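Local coordinates for protein copper-containing nitrite reductase (Thermus scotoductus, PDB 6HBE) that probably reduces nitrite to nitric oxide with electrons from a cytochrome c, working as a copper-containing homotrimer in denitrification, at residues Asn69-Asn72 with Val73-Leu77; Met123-Met127 with Gly128-Gly132. One frame throughout, in Å; residues are numbered along the deposited sequence.

Contact 1 (Asn69-Asn72 with Val73-Leu77); sequences NLDN and VTHGL. With CU (copper (II) ion), chain N.
Asp-71 and His-75 meet through a His-carboxylate hydrogen bond. NE2 of His-75 donates to OD2 of Asp-71 over 2.9 Å, nearly straight at 172°. Carboxylate and imidazole are almost coplanar, and OD2 uses its anti lone pair. Together with the copper on ND1, the bond fixes the rotation of the ring. ND1, on the other side of the ring, binds the copper ion at 2.1 Å. Asp-71 is thus a second-shell residue for this ligand, and its charge would probably make the imidazole a stronger donor to the metal. OD2 has a second partner in Ser-30 OG.

A second set of polar bonds comes from the amide of Asn-69. Its CG lies anti to the backbone N (chi1 -175°), which swings the amide across the loop. ND2 donates to the backbone O of Val-73 at 2.9 Å and also bonds Val-93 O. OD1 takes the backbone N of Asp-71 at 2.8 Å, an Asx turn. OD1 also sits at the ring edge of His-75, 3.4 Å from CD2. With an alanine here, Val-73 O and Asp-71 N would probably lose these mates and the loop would be less firmly held behind the copper ligand.

Cys-115, His-125 and Gln-130 complete the type 1 copper site. The loop joins strand 62-69 to strand 78-79. Phe-44 of strand 39-46 meets the His-75 ring edge-to-face, and Ala-28 of strand 21-36 touches it.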
loop_
_atom_site.group_PDB
_atom_site.type_symbol
_atom_site.label_atom_id
_atom_site.label_comp_id
_atom_site.label_asym_id
_atom_site.label_seq_id
_atom_site.Cartn_x
_atom_site.Cartn_y
_atom_site.Cartn_z
ATOM N N ASN C 69 -7.938 -30.306 -15.018
ATOM C CA ASN C 69 -7.269 -30.248 -13.727
ATOM C C ASN C 69 -6.345 -31.439 -13.516
ATOM O O ASN C 69 -6.799 -32.563 -13.239
ATOM C CB ASN C 69 -8.288 -30.121 -12.582
ATOM C CG ASN C 69 -7.618 -29.943 -11.232
ATOM O OD1 ASN C 69 -6.387 -30.006 -11.115
ATOM N ND2 ASN C 69 -8.424 -29.709 -10.199
ATOM N N LEU C 70 -5.048 -31.176 -13.579
ATOM C CA LEU C 70 -4.010 -32.177 -13.478
ATOM C C LEU C 70 -3.434 -32.277 -12.068
ATOM O O LEU C 70 -2.562 -33.105 -11.825
ATOM C CB LEU C 70 -2.902 -31.902 -14.514
ATOM C CG LEU C 70 -3.036 -32.574 -15.889
ATOM C CD1 LEU C 70 -4.409 -32.449 -16.516
ATOM C CD2 LEU C 70 -1.968 -32.062 -16.846
ATOM N N ASP C 71 -3.956 -31.484 -11.135
ATOM C CA ASP C 71 -3.453 -31.442 -9.765
ATOM C C ASP C 71 -4.270 -32.368 -8.826
ATOM O O ASP C 71 -5.285 -32.905 -9.229
ATOM C CB ASP C 71 -3.559 -29.996 -9.239
ATOM C CG ASP C 71 -2.509 -29.647 -8.194
ATOM O OD1 ASP C 71 -1.655 -30.491 -7.838
ATOM O OD2 ASP C 71 -2.527 -28.474 -7.732
ATOM N N ASN C 72 -3.824 -32.470 -7.575
ATOM C CA ASN C 72 -4.525 -33.186 -6.484
ATOM C C ASN C 72 -5.476 -32.324 -5.626
ATOM O O ASN C 72 -6.075 -32.859 -4.695
ATOM C CB ASN C 72 -3.503 -33.904 -5.559
ATOM C CG ASN C 72 -2.506 -32.942 -4.890
ATOM O OD1 ASN C 72 -2.192 -31.891 -5.423
ATOM N ND2 ASN C 72 -1.995 -33.319 -3.729
ATOM N N VAL C 73 -5.608 -31.016 -5.918
ATOM C CA VAL C 73 -6.655 -30.169 -5.318
ATOM C C VAL C 73 -7.502 -29.520 -6.405
ATOM O O VAL C 73 -7.099 -29.459 -7.578
ATOM C CB VAL C 73 -6.107 -29.080 -4.352
ATOM C CG1 VAL C 73 -5.230 -29.705 -3.278
ATOM C CG2 VAL C 73 -5.350 -27.969 -5.090
ATOM N N THR C 74 -8.663 -29.039 -5.986
ATOM C CA THR C 74 -9.637 -28.355 -6.847
ATOM C C THR C 74 -9.065 -27.059 -7.420
ATOM O O THR C 74 -8.368 -26.366 -6.709
ATOM C CB THR C 74 -10.901 -28.065 -6.024
ATOM O OG1 THR C 74 -11.474 -29.321 -5.629
ATOM C CG2 THR C 74 -11.959 -27.279 -6.778
ATOM N N HIS C 75 -9.407 -26.744 -8.676
ATOM C CA HIS C 75 -9.009 -25.488 -9.347
ATOM C C HIS C 75 -10.227 -24.997 -10.129
ATOM O O HIS C 75 -11.357 -25.463 -9.890
ATOM C CB HIS C 75 -7.780 -25.714 -10.267
ATOM C CG HIS C 75 -6.518 -25.992 -9.515
ATOM N ND1 HIS C 75 -5.867 -25.022 -8.787
ATOM C CD2 HIS C 75 -5.782 -27.123 -9.383
ATOM C CE1 HIS C 75 -4.807 -25.554 -8.201
ATOM N NE2 HIS C 75 -4.731 -26.824 -8.549
ATOM N N GLY C 76 -10.029 -24.052 -11.027
ATOM C CA GLY C 76 -11.117 -23.513 -11.821
ATOM C C GLY C 76 -10.599 -22.416 -12.704
ATOM O O GLY C 76 -9.389 -22.291 -12.868
ATOM N N LEU C 77 -11.495 -21.624 -13.287
ATOM C CA LEU C 77 -11.083 -20.528 -14.177
ATOM C C LEU C 77 -12.129 -19.411 -14.256
ATOM O O LEU C 77 -13.347 -19.668 -14.394
ATOM C CB LEU C 77 -10.826 -21.068 -15.597
ATOM C CG LEU C 77 -10.400 -20.104 -16.717
ATOM C CD1 LEU C 77 -8.965 -19.645 -16.466
ATOM C CD2 LEU C 77 -10.510 -20.780 -18.086
HETATM CU CU CU N . -6.285 -23.023 -8.553
#

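Contact 2 (Met123-Met127 with Gly128-Gly132); sequences MAHTM and GGQFG. With CU (copper (II) ion), chain N.
His-125 and Gln-130 grip the same copper ion. ND1 of His-125 and OE1 of Gln-130 each bind it at 2.0 Å. The two side chains run side by side and point the same way, with ring and amide planes 32° apart. Gln-130 reaches the metal with its chain extended beyond CG (chi2 178°). Its amide oxygen stands where many type 1 sites have a methionine sulfur. Gln-130 NE2 is bonded to Ser-45 O, and His-125 NE2 to Glu-385 OE1, so each group has a second hold beside the metal.

Backbone bonds shape the turn between these ligands. Gly-129 N donates to Thr-126 O at 3.1 Å, closing a type I beta turn. Gly-128 N makes a weak bond to His-125 O. Gly-129 leaves the helix with positive phi (125°), backbone angles that call for glycine.

Packing adds the ring of Phe-131. Thr-126 O lies at its edge, 3.4 Å from CD2, while Gly-129 O stands over one face.

The turn links helix 120-126 to strand 131-137. Thr-126 rests on Met-112 and His-114 of strand 109-114, and Phe-269 of a neighbouring subunit packs on Met-123 and Thr-126.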
loop_
_atom_site.group_PDB
_atom_site.type_symbol
_atom_site.label_atom_id
_atom_site.label_comp_id
_atom_site.label_asym_id
_atom_site.label_seq_id
_atom_site.Cartn_x
_atom_site.Cartn_y
_atom_site.Cartn_z
ATOM N N MET C 123 -9.018 -15.831 -4.484
ATOM C CA MET C 123 -7.935 -14.956 -3.995
ATOM C C MET C 123 -6.702 -15.761 -3.623
ATOM O O MET C 123 -5.581 -15.420 -4.071
ATOM C CB MET C 123 -8.408 -14.101 -2.794
ATOM C CG MET C 123 -9.495 -13.080 -3.151
ATOM S SD MET C 123 -11.189 -13.738 -3.339
ATOM C CE MET C 123 -11.647 -14.011 -1.623
ATOM N N ALA C 124 -6.885 -16.887 -2.909
ATOM C CA ALA C 124 -5.710 -17.650 -2.436
ATOM C C ALA C 124 -4.904 -18.297 -3.576
ATOM O O ALA C 124 -3.661 -18.257 -3.571
ATOM C CB ALA C 124 -6.105 -18.695 -1.394
ATOM N N HIS C 125 -5.581 -18.841 -4.575
ATOM C CA HIS C 125 -4.866 -19.468 -5.723
ATOM C C HIS C 125 -4.233 -18.461 -6.679
ATOM O O HIS C 125 -3.153 -18.707 -7.218
ATOM C CB HIS C 125 -5.784 -20.399 -6.529
ATOM C CG HIS C 125 -6.090 -21.689 -5.842
ATOM N ND1 HIS C 125 -6.225 -22.877 -6.534
ATOM C CD2 HIS C 125 -6.295 -21.982 -4.539
ATOM C CE1 HIS C 125 -6.527 -23.845 -5.679
ATOM N NE2 HIS C 125 -6.565 -23.332 -4.463
ATOM N N THR C 126 -4.913 -17.348 -6.936
ATOM C CA THR C 126 -4.388 -16.340 -7.875
ATOM C C THR C 126 -3.040 -15.814 -7.392
ATOM O O THR C 126 -2.040 -15.746 -8.156
ATOM C CB THR C 126 -5.409 -15.227 -8.118
ATOM O OG1 THR C 126 -6.559 -15.772 -8.790
ATOM C CG2 THR C 126 -4.809 -14.099 -8.973
ATOM N N MET C 127 -2.949 -15.535 -6.111
ATOM C CA MET C 127 -1.672 -15.048 -5.550
ATOM C C MET C 127 -0.523 -16.054 -5.575
ATOM O O MET C 127 0.631 -15.648 -5.453
ATOM C CB MET C 127 -1.846 -14.411 -4.170
ATOM C CG MET C 127 -2.272 -15.305 -3.047
ATOM S SD MET C 127 -0.964 -16.383 -2.475
ATOM C CE MET C 127 0.371 -15.345 -2.049
ATOM N N GLY C 128 -0.833 -17.343 -5.751
ATOM C CA GLY C 128 0.180 -18.399 -5.945
ATOM C C GLY C 128 0.722 -18.602 -7.355
ATOM O O GLY C 128 1.551 -19.477 -7.562
ATOM N N GLY C 129 0.264 -17.812 -8.341
ATOM C CA GLY C 129 0.850 -17.873 -9.691
ATOM C C GLY C 129 -0.109 -18.138 -10.838
ATOM O O GLY C 129 0.317 -18.056 -12.007
ATOM N N GLN C 130 -1.370 -18.475 -10.534
ATOM C CA GLN C 130 -2.323 -18.936 -11.543
ATOM C C GLN C 130 -3.042 -17.792 -12.235
ATOM O O GLN C 130 -4.183 -17.439 -11.888
ATOM C CB GLN C 130 -3.347 -19.932 -10.953
ATOM C CG GLN C 130 -2.934 -21.388 -10.999
ATOM C CD GLN C 130 -3.946 -22.379 -10.371
ATOM O OE1 GLN C 130 -4.631 -22.135 -9.330
ATOM N NE2 GLN C 130 -4.015 -23.546 -11.001
ATOM N N PHE C 131 -2.360 -17.190 -13.210
ATOM C CA PHE C 131 -2.933 -16.082 -13.992
ATOM C C PHE C 131 -2.285 -15.981 -15.365
ATOM O O PHE C 131 -1.205 -16.540 -15.563
ATOM C CB PHE C 131 -2.764 -14.730 -13.249
ATOM C CG PHE C 131 -1.405 -14.540 -12.646
ATOM C CD1 PHE C 131 -0.302 -14.235 -13.440
ATOM C CD2 PHE C 131 -1.216 -14.700 -11.293
ATOM C CE1 PHE C 131 0.963 -14.094 -12.885
ATOM C CE2 PHE C 131 0.036 -14.551 -10.729
ATOM C CZ PHE C 131 1.138 -14.249 -11.535
ATOM N N GLY C 132 -2.957 -15.279 -16.288
ATOM C CA GLY C 132 -2.429 -14.972 -17.613
ATOM C C GLY C 132 -3.247 -13.928 -18.354
ATOM O O GLY C 132 -4.140 -13.301 -17.764
HETATM CU CU CU N . -6.285 -23.023 -8.553
#

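Contact 1 comes first along the chain and contact 2 follows, both within its multicopper oxidase part. Their centres are about 12 Å apart, yet they meet at one copper ion. His-75 ND1 lies 3.1 Å from His-125 ND1, and the two rings meet at about 65°. Contact 1 sits in the loop after strand 62-69. Contact 2 sits between helix 120-126 and strand 131-137. Strand 62-69 and strand 131-137 lie in different sheets, and the copper joins the loop after the one to the turn before the other. Phe-44 of strand 39-46 touches His-75, His-125 and Gln-130. With Cys-115, the two contacts build the type 1 centre, the electron-transfer copper of this family.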